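Local coordinates for sensor protein (Vibrio parahaemolyticus, PDB 3I9Y) that is the sensor domain of the TorS histidine kinase, a TMAO-responsive receptor, and probably regulates ATP-dependent phosphorylation of a histidine in the kinase part of the same protein, at residues G84-R89 / E244-L249; E102-L107 / N175-A180; T184-I189 / Q238-N243; T194-N199 / K228-F233; L208-E211 / R215-Q218. All coordinates share one frame; numbering follows the deposited sequence.

In the fold
The chain is built of two stacked four-helix bundles, and the five contacts run from near the middle of the chain to one end. Helix 63-114 takes part in contacts 1 and 2, whose centres are about 26 Å apart. Helix 232-267 links contact 1 to contact 3, where Asn242 touches Thr86 and Arg89. Contact 2 joins contact 4 through the salt bridge between Glu103 OE2 and Arg229 NE, 2.8 Å; their centres are about 10 Å apart. Contact 2 also meets contact 3 through Glu179 and Arg188. Contact 5 sits far out, its centre about 40 Å from the chain centre, at the turn between helices 186-208 and 213-228.

Contact 1 (G84-R89 / E244-L249); sequences GVTVER and EQSQQL
Thr86 points its side chain at Ser246, and the two helices come close here. The CA atoms of Thr86 and Ser246 are 6.2 Å apart. With chi1 at -78°, OG1 of Thr86 stands beside the backbone N and CG2 is the branch anti to it; that methyl is turned to Ser246. The modelled gap between CG2 of Thr86 and CB of Ser246 is too short to be real, so its exact value is doubtful. Segments 84-89 and 244-249 belong to long helices of the sensor domain, whose fold is a stack of two four-helix bundles. They run roughly antiparallel, at 145°, with their axes 9.9 Å apart. The rest of the contact is looser. The hydroxyl OG1 of Thr86 lies 4.0 Å from CD2 of Leu249. That hydroxyl also makes a weak hydrogen bond to the carbonyl O of Glu82, one turn back in its own helix. Leu249, from helix 232-267, also packs on Glu82 and Leu83 of helix 63-114. The open side is at Gln245, which is partly exposed and barely in touch, its CG 4.5 Å from Thr86 OG1. Its amide reaches across to helix 63-114 just before segment 84-89, where NE2 bonds to Glu82 OE2.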
# COMPACT_ATOMS: atom_id res chain seq x y z
N GLY A 84 -10.54 5.78 1.14
CA GLY A 84 -10.61 5.56 -0.32
C GLY A 84 -9.33 6.02 -1.10
O GLY A 84 -8.88 5.32 -2.04
N VAL A 85 -8.76 7.15 -0.76
CA VAL A 85 -7.58 7.72 -1.46
C VAL A 85 -6.37 6.75 -1.17
O VAL A 85 -5.62 6.39 -2.11
CB VAL A 85 -7.27 9.06 -0.86
CG1 VAL A 85 -5.78 9.59 -1.20
CG2 VAL A 85 -8.43 10.06 -1.34
N THR A 86 -6.24 6.34 0.11
CA THR A 86 -5.21 5.40 0.57
C THR A 86 -5.22 4.06 -0.14
O THR A 86 -4.15 3.52 -0.50
CB THR A 86 -5.46 5.28 2.18
OG1 THR A 86 -4.87 6.48 2.68
CG2 THR A 86 -4.93 4.22 2.76
N VAL A 87 -6.40 3.48 -0.30
CA VAL A 87 -6.51 2.17 -0.92
C VAL A 87 -6.20 2.31 -2.42
O VAL A 87 -5.54 1.44 -3.06
CB VAL A 87 -7.86 1.49 -0.64
CG1 VAL A 87 -7.97 0.19 -1.55
CG2 VAL A 87 -8.01 1.10 0.96
N GLU A 88 -6.65 3.38 -3.07
CA GLU A 88 -6.35 3.50 -4.47
C GLU A 88 -4.77 3.75 -4.61
O GLU A 88 -4.20 3.26 -5.56
CB GLU A 88 -7.14 4.58 -5.11
CG GLU A 88 -6.66 4.85 -6.54
CD GLU A 88 -7.58 5.90 -7.36
OE1 GLU A 88 -8.57 6.52 -6.72
OE2 GLU A 88 -7.22 6.13 -8.62
N ARG A 89 -4.17 4.52 -3.73
CA ARG A 89 -2.80 4.79 -3.83
C ARG A 89 -2.00 3.41 -3.59
O ARG A 89 -1.02 3.16 -4.32
CB ARG A 89 -2.36 5.71 -2.78
CG ARG A 89 -0.91 5.79 -2.63
CD ARG A 89 -0.64 6.98 -1.64
NE ARG A 89 0.76 7.17 -1.28
CZ ARG A 89 1.67 7.84 -2.03
NH1 ARG A 89 1.33 8.44 -3.25
NH2 ARG A 89 2.92 7.89 -1.59
N GLU A 244 0.91 1.67 6.55
CA GLU A 244 0.77 1.89 7.95
C GLU A 244 -0.45 2.96 8.23
O GLU A 244 -1.28 2.85 9.16
CB GLU A 244 2.08 2.46 8.37
CG GLU A 244 2.00 3.15 9.53
CD GLU A 244 3.19 2.73 10.35
OE1 GLU A 244 4.05 3.63 10.73
OE2 GLU A 244 3.24 1.45 10.60
N GLN A 245 -0.47 3.97 7.41
CA GLN A 245 -1.47 4.99 7.49
C GLN A 245 -2.85 4.26 7.20
O GLN A 245 -3.92 4.41 7.89
CB GLN A 245 -1.15 6.05 6.40
CG GLN A 245 -2.37 6.84 6.38
CD GLN A 245 -2.25 7.91 7.65
OE1 GLN A 245 -1.18 7.82 8.52
NE2 GLN A 245 -3.25 8.88 7.72
N SER A 246 -2.87 3.32 6.30
CA SER A 246 -4.15 2.71 6.08
C SER A 246 -4.61 1.80 7.28
O SER A 246 -5.84 1.74 7.65
CB SER A 246 -4.14 2.14 4.64
OG SER A 246 -4.69 0.90 4.70
N GLN A 247 -3.64 1.16 7.96
CA GLN A 247 -4.05 0.35 9.09
C GLN A 247 -4.56 1.25 10.25
O GLN A 247 -5.55 0.91 10.90
CB GLN A 247 -2.87 -0.51 9.62
CG GLN A 247 -3.40 -1.42 10.73
CD GLN A 247 -4.94 -2.21 10.42
OE1 GLN A 247 -5.08 -3.09 9.41
NE2 GLN A 247 -6.06 -1.82 11.28
N GLN A 248 -3.88 2.35 10.50
CA GLN A 248 -4.31 3.27 11.53
C GLN A 248 -5.70 3.82 11.22
O GLN A 248 -6.58 3.94 12.16
CB GLN A 248 -3.42 4.43 11.59
CG GLN A 248 -2.27 3.91 12.33
CD GLN A 248 -1.01 4.89 12.20
OE1 GLN A 248 -1.18 6.08 11.76
NE2 GLN A 248 0.22 4.38 12.55
N LEU A 249 -5.97 4.05 9.91
CA LEU A 249 -7.24 4.60 9.50
C LEU A 249 -8.38 3.56 9.75
O LEU A 249 -9.45 3.97 10.23
CB LEU A 249 -7.20 5.04 8.08
CG LEU A 249 -7.25 6.46 7.48
CD1 LEU A 249 -7.11 7.74 8.32
CD2 LEU A 249 -6.30 6.45 6.37

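Contact 2 (E102-L107 / N175-A180); sequences EEMRLL and NQIEEA
Met104 and Ile177 meet between helices 63-114 and 158-180. Met104 crosses Ile177 at a slant, and every side-chain atom from CB to CE has CD1 of Ile177 as its neighbour. CB lies 3.6 Å from CD1 of Ile177. CG is a little further off, 4.1 Å from the same carbon. SD is modelled only 3.1 Å from CD1 of Ile177, which is tight for sulfur against carbon, so the exact spacing is doubtful. The chain then bends at chi3, and CE is 4.1 Å from CD1 of Ile177, but the methyl is distorted in the model and its position is doubtful. Ile177 has CG1 anti to its carbonyl carbon, chi1 -74°, and its extended chain carries CD1 across to the methionine. This is apolar packing between helices of a four-helix bundle in the sensor domain, with no hydrogen bond between the two segments. Met104 also touches Leu226 and Val232, while Ile177 leans on Phe196, so several helices close round the pair. At the border stand charged groups, but their bonds stay within each helix or its neighbourhood. Arg105 grips Glu102 side-on. NE meets Glu102 OE1 at 2.9 Å, nearly straight, with the oxygen in the guanidinium plane. NH2 meets the syn lone pair of Glu102 OE2 at 2.8 Å, a salt bridge. These two bonds hold the guanidinium and carboxylate against each other. Glu178 approaches only the aliphatic part of Arg105, with OE2 4.3 Å from CD of Arg105. Its own salt bridge is to Arg181, through OE1.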
# COMPACT_ATOMS: atom_id res chain seq x y z
N GLU A 102 10.20 -6.18 -12.37
CA GLU A 102 10.26 -6.99 -13.58
C GLU A 102 11.32 -6.34 -14.53
O GLU A 102 12.12 -7.10 -15.06
CB GLU A 102 8.93 -7.11 -14.27
CG GLU A 102 8.90 -7.87 -15.60
CD GLU A 102 9.38 -9.29 -15.44
OE1 GLU A 102 9.51 -9.87 -14.25
OE2 GLU A 102 9.73 -9.90 -16.53
N GLU A 103 11.43 -5.02 -14.68
CA GLU A 103 12.53 -4.51 -15.54
C GLU A 103 13.90 -4.90 -14.96
O GLU A 103 14.88 -5.16 -15.69
CB GLU A 103 12.63 -2.95 -15.55
CG GLU A 103 11.26 -2.38 -16.05
CD GLU A 103 11.18 -0.81 -15.96
OE1 GLU A 103 10.18 -0.35 -16.54
OE2 GLU A 103 12.01 -0.07 -15.36
N MET A 104 13.97 -4.83 -13.64
CA MET A 104 15.25 -5.16 -12.97
C MET A 104 15.58 -6.69 -13.14
O MET A 104 16.85 -7.04 -13.20
CB MET A 104 15.22 -4.81 -11.48
CG MET A 104 15.24 -3.27 -11.43
SD MET A 104 15.31 -2.86 -9.59
CE MET A 104 14.13 -2.54 -9.74
N ARG A 105 14.56 -7.56 -13.07
CA ARG A 105 14.81 -9.01 -13.22
C ARG A 105 15.31 -9.19 -14.73
O ARG A 105 16.30 -9.98 -14.97
CB ARG A 105 13.51 -9.89 -13.10
CG ARG A 105 13.84 -11.48 -13.24
CD ARG A 105 12.33 -12.14 -13.06
NE ARG A 105 11.65 -11.83 -14.37
CZ ARG A 105 11.98 -12.41 -15.53
NH1 ARG A 105 12.96 -13.31 -15.54
NH2 ARG A 105 11.45 -12.15 -16.72
N LEU A 106 14.68 -8.57 -15.73
CA LEU A 106 15.18 -8.82 -17.09
C LEU A 106 16.68 -8.32 -17.28
O LEU A 106 17.43 -8.89 -18.04
CB LEU A 106 14.35 -7.99 -18.17
CG LEU A 106 12.93 -8.59 -18.11
CD1 LEU A 106 12.01 -7.73 -18.99
CD2 LEU A 106 13.06 -9.87 -18.93
N LEU A 107 17.01 -7.12 -16.79
CA LEU A 107 18.36 -6.58 -16.94
C LEU A 107 19.31 -7.56 -16.21
O LEU A 107 20.37 -7.78 -16.67
CB LEU A 107 18.52 -5.17 -16.19
CG LEU A 107 17.70 -4.17 -16.99
CD1 LEU A 107 17.58 -3.06 -15.98
CD2 LEU A 107 18.35 -3.70 -18.31
N ASN A 175 18.20 -11.49 -5.89
CA ASN A 175 17.56 -12.06 -4.69
C ASN A 175 17.24 -10.88 -3.75
O ASN A 175 16.17 -10.93 -3.11
CB ASN A 175 18.54 -13.09 -3.89
CG ASN A 175 18.71 -14.47 -4.65
OD1 ASN A 175 17.90 -14.82 -5.54
ND2 ASN A 175 19.75 -15.21 -4.31
N GLN A 176 18.13 -9.89 -3.62
CA GLN A 176 17.88 -8.70 -2.73
C GLN A 176 16.60 -7.96 -3.15
O GLN A 176 15.76 -7.65 -2.33
CB GLN A 176 19.04 -7.61 -2.80
CG GLN A 176 20.31 -8.24 -2.11
CD GLN A 176 21.46 -7.31 -2.30
OE1 GLN A 176 21.73 -6.77 -3.40
NE2 GLN A 176 22.09 -7.03 -1.21
N ILE A 177 16.46 -7.69 -4.47
CA ILE A 177 15.28 -6.98 -4.95
C ILE A 177 14.04 -7.89 -4.69
O ILE A 177 13.10 -7.35 -4.17
CB ILE A 177 15.41 -6.76 -6.42
CG1 ILE A 177 16.48 -5.64 -6.57
CG2 ILE A 177 14.12 -6.02 -6.90
CD1 ILE A 177 16.62 -5.35 -8.22
N GLU A 178 14.03 -9.24 -5.00
CA GLU A 178 12.85 -10.09 -4.73
C GLU A 178 12.57 -10.06 -3.22
O GLU A 178 11.38 -10.02 -2.80
CB GLU A 178 13.13 -11.64 -5.13
CG GLU A 178 13.37 -11.63 -6.67
CD GLU A 178 12.09 -11.61 -7.50
OE1 GLU A 178 11.00 -11.51 -6.91
OE2 GLU A 178 12.23 -11.71 -8.75
N GLU A 179 13.63 -10.04 -2.35
CA GLU A 179 13.32 -10.11 -0.93
C GLU A 179 12.67 -8.72 -0.45
O GLU A 179 11.73 -8.68 0.37
CB GLU A 179 14.63 -10.25 -0.15
CG GLU A 179 14.24 -10.10 1.26
CD GLU A 179 15.30 -10.44 2.25
OE1 GLU A 179 16.47 -10.10 1.95
OE2 GLU A 179 14.97 -10.98 3.41
N ALA A 180 13.32 -7.60 -0.88
CA ALA A 180 12.91 -6.29 -0.52
C ALA A 180 11.39 -6.05 -0.80
O ALA A 180 10.76 -5.53 0.10
CB ALA A 180 13.71 -5.17 -1.20

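Contact 3 (T184-I189 / Q238-N243); sequences TNVDRI and QQYENN
The start of helix 186-208, with Val186 in its first turn, packs on the ring of Tyr240 in helix 232-267. Val186 CB sits over the centre of the ring, 3.6 Å from its centroid and 11° off the ring normal. This is a CH-pi contact. CG2 of Val186 lies over the CD2 side, 3.9 Å from that atom of Tyr240. Tyr240 sends its ring out with CG anti to the backbone N, chi1 167°. At the ring edge, near its plane, the carbonyl O of Thr184 is 3.4 Å from CE1 of Tyr240. Asn185 is the N-cap of the helix, and its OD1 accepts from Arg188 N at 3.0 Å. A weak second bond reaches OD1 from Asp187 N. The cap probably helps to hold the first turn, which carries Val186, in the sensor domain's helical bundle. A water joins the two sides: it accepts from Val186 N at 2.6 Å and makes a weak hydrogen bond with Tyr240 OH. Deeper in, CD1 of Ile189 lies 4.2 Å from CB of Tyr240. Ile189 also touches Leu236 and Leu237, on the buried side. Thr184 and Asn185 are on the solvent side.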
# COMPACT_ATOMS: atom_id res chain seq x y z
N THR A 184 7.95 -6.25 5.42
CA THR A 184 6.97 -5.38 6.05
C THR A 184 7.71 -4.61 7.16
O THR A 184 7.10 -3.92 7.97
CB THR A 184 5.81 -6.18 6.73
OG1 THR A 184 6.45 -7.11 7.60
CG2 THR A 184 4.95 -7.04 5.78
N ASN A 185 9.02 -4.66 7.22
CA ASN A 185 9.66 -3.90 8.33
C ASN A 185 10.46 -2.82 7.74
O ASN A 185 11.32 -3.12 6.95
CB ASN A 185 10.60 -4.83 9.15
CG ASN A 185 11.42 -4.06 10.23
OD1 ASN A 185 12.34 -3.28 9.95
ND2 ASN A 185 11.06 -4.30 11.51
N VAL A 186 10.34 -1.60 8.21
CA VAL A 186 11.00 -0.54 7.56
C VAL A 186 12.49 -0.41 7.70
O VAL A 186 13.15 0.12 6.75
CB VAL A 186 10.34 0.79 7.89
CG1 VAL A 186 10.81 1.31 9.28
CG2 VAL A 186 10.72 1.88 6.94
N ASP A 187 13.06 -0.86 8.83
CA ASP A 187 14.54 -0.80 8.94
C ASP A 187 15.15 -1.86 7.97
O ASP A 187 16.17 -1.68 7.46
CB ASP A 187 14.95 -1.18 10.44
CG ASP A 187 14.27 -0.18 11.47
OD1 ASP A 187 13.48 -0.61 12.29
OD2 ASP A 187 14.48 1.05 11.42
N ARG A 188 14.48 -2.99 7.83
CA ARG A 188 14.95 -3.97 6.91
C ARG A 188 14.96 -3.49 5.48
O ARG A 188 15.94 -3.79 4.73
CB ARG A 188 14.07 -5.18 7.01
CG ARG A 188 14.75 -6.19 7.85
CD ARG A 188 16.20 -6.38 7.14
NE ARG A 188 16.16 -7.42 6.11
CZ ARG A 188 17.23 -8.04 5.67
NH1 ARG A 188 18.48 -7.69 6.19
NH2 ARG A 188 17.07 -9.07 4.80
N ILE A 189 13.89 -2.73 5.10
CA ILE A 189 13.81 -2.16 3.72
C ILE A 189 15.03 -1.27 3.53
O ILE A 189 15.75 -1.40 2.56
CB ILE A 189 12.52 -1.37 3.43
CG1 ILE A 189 11.37 -2.36 3.42
CG2 ILE A 189 12.67 -0.53 2.04
CD1 ILE A 189 10.00 -1.58 3.64
N GLN A 238 7.49 4.30 0.43
CA GLN A 238 6.23 4.95 0.43
C GLN A 238 5.13 3.88 0.66
O GLN A 238 4.18 4.20 1.25
CB GLN A 238 6.02 5.63 -0.95
CG GLN A 238 6.95 6.87 -0.99
CD GLN A 238 7.26 7.22 -2.54
OE1 GLN A 238 6.92 6.46 -3.43
NE2 GLN A 238 7.91 8.26 -2.77
N GLN A 239 5.25 2.67 0.08
CA GLN A 239 4.22 1.68 0.20
C GLN A 239 4.26 1.33 1.73
O GLN A 239 3.18 1.13 2.32
CB GLN A 239 4.59 0.39 -0.56
CG GLN A 239 3.77 -0.75 -0.22
CD GLN A 239 4.10 -1.91 -1.17
OE1 GLN A 239 5.15 -2.68 -0.94
NE2 GLN A 239 3.27 -2.13 -2.16
N TYR A 240 5.43 1.26 2.38
CA TYR A 240 5.33 0.91 3.84
C TYR A 240 4.49 1.99 4.61
O TYR A 240 3.65 1.66 5.39
CB TYR A 240 6.73 0.86 4.49
CG TYR A 240 6.72 0.81 5.98
CD1 TYR A 240 6.63 -0.43 6.62
CD2 TYR A 240 6.85 1.96 6.74
CE1 TYR A 240 6.74 -0.56 8.07
CE2 TYR A 240 6.84 1.86 8.20
CZ TYR A 240 6.80 0.61 8.84
OH TYR A 240 6.64 0.47 10.23
N GLU A 241 4.84 3.26 4.46
CA GLU A 241 4.16 4.38 5.12
C GLU A 241 2.65 4.40 4.74
O GLU A 241 1.84 4.58 5.62
CB GLU A 241 4.70 5.78 4.75
CG GLU A 241 6.12 5.76 4.75
CD GLU A 241 6.90 7.10 4.09
OE1 GLU A 241 6.88 7.49 2.87
OE2 GLU A 241 7.60 7.75 4.89
N ASN A 242 2.31 4.07 3.49
CA ASN A 242 0.90 4.14 3.07
C ASN A 242 0.21 2.97 3.73
O ASN A 242 -0.98 3.09 4.19
CB ASN A 242 0.74 4.07 1.56
CG ASN A 242 -0.73 4.29 1.11
OD1 ASN A 242 -1.36 3.41 0.54
ND2 ASN A 242 -1.27 5.43 1.37
N ASN A 243 0.84 1.81 3.80
CA ASN A 243 0.14 0.66 4.48
C ASN A 243 -0.06 0.99 5.96
O ASN A 243 -1.14 0.65 6.56
CB ASN A 243 0.92 -0.63 4.48
CG ASN A 243 0.90 -1.25 3.03
OD1 ASN A 243 0.03 -0.81 2.18
ND2 ASN A 243 1.81 -2.24 2.73
O HOH W 1 9.00 -1.23 10.46

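Contact 4 (T194-N199 / K228-F233); sequences TAFENN and KRQVVF
The backbone N of Phe233 donates to the carbonyl O of Gln230 at 3.1 Å, and this bond ties together the two residues that face Phe196. One residue earlier, Val232 N bonds to Arg229 O. Neither bond crosses to segment 194-199, and no hydrogen bond links the two segments. The contact packs helix 186-208 against the start of helix 232-267 in a four-helix bundle of the sensor domain. The two phenylalanines carry it. Phe196 has CG anti to its backbone N, chi1 169°, and the ring reaches in towards segment 228-233. CE2 of Phe233 comes over one face of that ring, and CZ of Phe233 lies 3.7 Å from CB of Phe196. The ring planes are inclined at 54° and the centroids are 5.4 Å apart, an oblique pair that is neither a stack nor edge-to-face. Gln230 fills the other part. Its CG is 3.6 Å from CE2 of Phe196, an aliphatic touch on the ring. The amide end, whose orientation is uncertain, passes beside CB and CG of Glu197 at the border. The carboxylate and amide planes there stand 73° apart. Ile177 of helix 158-180 also touches Phe196, while Phe233 packs further along helix 186-208 on Ile192. Arg229 turns away from the contact. The join between helices 186-208 and 232-267 thus rests on apolar and aromatic packing, while the charge of Arg229 is paired with Glu103 and Glu225 in salt bridges.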
# COMPACT_ATOMS: atom_id res chain seq x y z
N THR A 194 20.67 -0.23 1.14
CA THR A 194 22.08 0.30 1.05
C THR A 194 22.97 -0.96 0.70
O THR A 194 23.94 -0.89 -0.03
CB THR A 194 22.61 1.01 2.39
OG1 THR A 194 22.99 -0.02 3.31
CG2 THR A 194 21.65 1.80 3.04
N ALA A 195 22.53 -2.11 1.16
CA ALA A 195 23.23 -3.31 0.75
C ALA A 195 23.20 -3.53 -0.84
O ALA A 195 24.20 -3.89 -1.48
CB ALA A 195 22.63 -4.47 1.43
N PHE A 196 22.13 -3.17 -1.52
CA PHE A 196 22.01 -3.47 -2.95
C PHE A 196 22.84 -2.43 -3.53
O PHE A 196 23.53 -2.64 -4.56
CB PHE A 196 20.51 -3.20 -3.41
CG PHE A 196 20.31 -3.22 -4.91
CD1 PHE A 196 19.81 -4.39 -5.54
CD2 PHE A 196 20.55 -2.12 -5.66
CE1 PHE A 196 19.59 -4.42 -6.91
CE2 PHE A 196 20.33 -2.12 -7.06
CZ PHE A 196 19.86 -3.26 -7.70
N GLU A 197 22.81 -1.22 -2.92
CA GLU A 197 23.65 -0.17 -3.56
C GLU A 197 25.21 -0.49 -3.47
O GLU A 197 25.99 -0.16 -4.37
CB GLU A 197 23.47 1.15 -2.86
CG GLU A 197 24.40 2.21 -3.45
CD GLU A 197 24.10 3.64 -2.86
OE1 GLU A 197 23.82 3.83 -1.61
OE2 GLU A 197 24.09 4.61 -3.67
N ASN A 198 25.64 -1.05 -2.36
CA ASN A 198 27.11 -1.36 -2.16
C ASN A 198 27.45 -2.50 -3.21
O ASN A 198 28.42 -2.39 -3.95
CB ASN A 198 27.33 -1.88 -0.75
CG ASN A 198 27.14 -0.77 0.38
OD1 ASN A 198 27.31 0.51 0.14
ND2 ASN A 198 26.80 -1.25 1.66
N ASN A 199 26.54 -3.46 -3.41
CA ASN A 199 26.77 -4.55 -4.41
C ASN A 199 26.89 -4.03 -5.76
O ASN A 199 27.70 -4.48 -6.53
CB ASN A 199 25.68 -5.53 -4.37
CG ASN A 199 25.81 -6.35 -3.27
OD1 ASN A 199 26.91 -6.32 -2.73
ND2 ASN A 199 24.77 -7.13 -2.81
N LYS A 228 19.68 2.96 -12.31
CA LYS A 228 18.68 4.01 -12.41
C LYS A 228 17.44 3.46 -11.70
O LYS A 228 16.59 4.30 -11.18
CB LYS A 228 18.30 4.30 -13.86
CG LYS A 228 19.34 5.13 -14.65
CD LYS A 228 18.69 5.23 -16.16
CE LYS A 228 19.75 5.75 -17.09
NZ LYS A 228 21.15 6.22 -16.21
N ARG A 229 17.33 2.14 -11.60
CA ARG A 229 16.00 1.59 -11.02
C ARG A 229 16.01 1.47 -9.52
O ARG A 229 15.13 0.97 -8.91
CB ARG A 229 15.60 0.24 -11.77
CG ARG A 229 15.31 0.75 -13.17
CD ARG A 229 15.48 -0.15 -14.16
NE ARG A 229 14.79 0.19 -15.39
CZ ARG A 229 15.35 0.75 -16.47
NH1 ARG A 229 16.67 1.11 -16.52
NH2 ARG A 229 14.55 0.85 -17.56
N GLN A 230 17.11 1.97 -8.91
CA GLN A 230 17.23 1.91 -7.49
C GLN A 230 16.14 2.81 -6.87
O GLN A 230 15.86 2.60 -5.70
CB GLN A 230 18.68 2.40 -6.86
CG GLN A 230 19.71 1.45 -7.23
CD GLN A 230 21.12 2.11 -6.85
OE1 GLN A 230 21.68 3.03 -7.59
NE2 GLN A 230 21.58 1.72 -5.68
N VAL A 231 15.50 3.70 -7.62
CA VAL A 231 14.32 4.53 -7.11
C VAL A 231 13.26 3.53 -6.64
O VAL A 231 12.41 3.91 -5.83
CB VAL A 231 13.51 5.41 -8.17
CG1 VAL A 231 14.45 6.11 -9.11
CG2 VAL A 231 12.91 4.53 -9.18
N VAL A 232 13.28 2.23 -7.04
CA VAL A 232 12.19 1.28 -6.51
C VAL A 232 12.25 1.18 -4.94
O VAL A 232 11.26 0.97 -4.26
CB VAL A 232 12.35 -0.06 -7.14
CG1 VAL A 232 13.53 -0.83 -6.48
CG2 VAL A 232 11.10 -0.89 -6.91
N PHE A 233 13.43 1.34 -4.29
CA PHE A 233 13.47 1.23 -2.87
C PHE A 233 12.76 2.53 -2.26
O PHE A 233 12.19 2.43 -1.16
CB PHE A 233 14.98 1.22 -2.38
CG PHE A 233 15.65 -0.11 -2.65
CD1 PHE A 233 15.38 -1.22 -1.84
CD2 PHE A 233 16.49 -0.20 -3.77
CE1 PHE A 233 15.96 -2.39 -2.16
CE2 PHE A 233 17.08 -1.40 -4.13
CZ PHE A 233 16.84 -2.51 -3.35

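Contact 5 (L208-E211 / R215-Q218); sequences LAVE and RSKQ
The backbone of Val210 is extended, phi -84° and psi 119°, and its CA lies 5.5 Å from the CA of Ser216. The contact closes a helical (alpha-alpha) hairpin of the bundle, in which a short turn joins helix 186-208 to helix 213-228. The chain doubles back here, far from the centre of the domain. Asp212, in the turn, accepts a hydrogen bond through OD2 from Arg215 N. The side chain of Ser216 faces back to the turn. Its OG is anti to the backbone N, chi1 -152°, and lies 3.4 Å from the carbonyl O of Val210. The bond is weak and not settled, because the single hydroxyl proton could go to Val207 O instead. Val210 is buried and points toward segment 215-218; it also touches Leu166 of helix 158-180. Arg215 bends at chi2 and chi3 and lays its chain crosswise to Val210. Arg215 also touches Leu163 of helix 158-180. Val210 CG1 touches two groups of the next helix: it is 4.0 Å from the backbone N of Ser216, and likewise 4.0 Å from NH1 of Arg215.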
# COMPACT_ATOMS: atom_id res chain seq x y z
N LEU A 208 35.14 -3.35 -14.51
CA LEU A 208 36.30 -2.63 -15.09
C LEU A 208 37.42 -3.70 -15.32
O LEU A 208 38.01 -3.73 -16.42
CB LEU A 208 36.78 -1.49 -14.15
CG LEU A 208 35.71 -0.36 -14.13
CD1 LEU A 208 36.06 0.73 -13.16
CD2 LEU A 208 35.50 0.21 -15.50
N ALA A 209 37.69 -4.62 -14.37
CA ALA A 209 38.67 -5.69 -14.58
C ALA A 209 38.35 -6.66 -15.64
O ALA A 209 39.08 -7.59 -15.82
CB ALA A 209 38.88 -6.42 -13.38
N VAL A 210 37.23 -6.51 -16.35
CA VAL A 210 36.92 -7.41 -17.47
C VAL A 210 37.63 -7.00 -18.85
O VAL A 210 37.41 -5.87 -19.48
CB VAL A 210 35.37 -7.55 -17.73
CG1 VAL A 210 35.09 -8.19 -19.14
CG2 VAL A 210 34.70 -8.42 -16.63
N GLU A 211 38.44 -7.96 -19.28
CA GLU A 211 39.22 -7.98 -20.49
C GLU A 211 38.46 -7.85 -21.82
O GLU A 211 38.76 -6.96 -22.62
CB GLU A 211 40.01 -9.32 -20.53
CG GLU A 211 40.92 -9.60 -19.29
CD GLU A 211 42.16 -8.57 -19.13
OE1 GLU A 211 43.14 -8.54 -20.01
OE2 GLU A 211 42.13 -7.79 -18.11
N ARG A 215 32.38 -7.09 -23.94
CA ARG A 215 31.65 -7.59 -22.80
C ARG A 215 31.65 -6.54 -21.76
O ARG A 215 30.63 -6.24 -21.22
CB ARG A 215 32.23 -8.79 -22.09
CG ARG A 215 32.54 -9.85 -22.97
CD ARG A 215 31.43 -10.95 -23.01
NE ARG A 215 31.92 -12.12 -22.29
CZ ARG A 215 32.38 -11.98 -21.08
NH1 ARG A 215 32.38 -10.75 -20.54
NH2 ARG A 215 32.83 -13.04 -20.44
N SER A 216 32.81 -5.97 -21.53
CA SER A 216 32.99 -4.97 -20.52
C SER A 216 31.98 -3.86 -20.76
O SER A 216 31.30 -3.43 -19.84
CB SER A 216 34.36 -4.37 -20.56
OG SER A 216 34.67 -3.94 -19.26
N LYS A 217 31.86 -3.37 -22.00
CA LYS A 217 30.95 -2.29 -21.99
C LYS A 217 29.50 -2.72 -22.04
O LYS A 217 28.74 -1.93 -21.57
CB LYS A 217 31.26 -1.21 -23.04
CG LYS A 217 31.02 -1.62 -24.35
CD LYS A 217 29.58 -1.42 -24.91
CE LYS A 217 29.48 -2.30 -26.25
NZ LYS A 217 28.10 -2.58 -26.83
N GLN A 218 29.12 -3.89 -22.60
CA GLN A 218 27.74 -4.18 -22.55
C GLN A 218 27.39 -4.42 -21.01
O GLN A 218 26.29 -3.96 -20.68
CB GLN A 218 27.26 -5.35 -23.37
CG GLN A 218 28.17 -5.66 -24.46
CD GLN A 218 27.58 -6.30 -25.68
OE1 GLN A 218 26.68 -7.22 -25.64
NE2 GLN A 218 28.07 -5.80 -26.84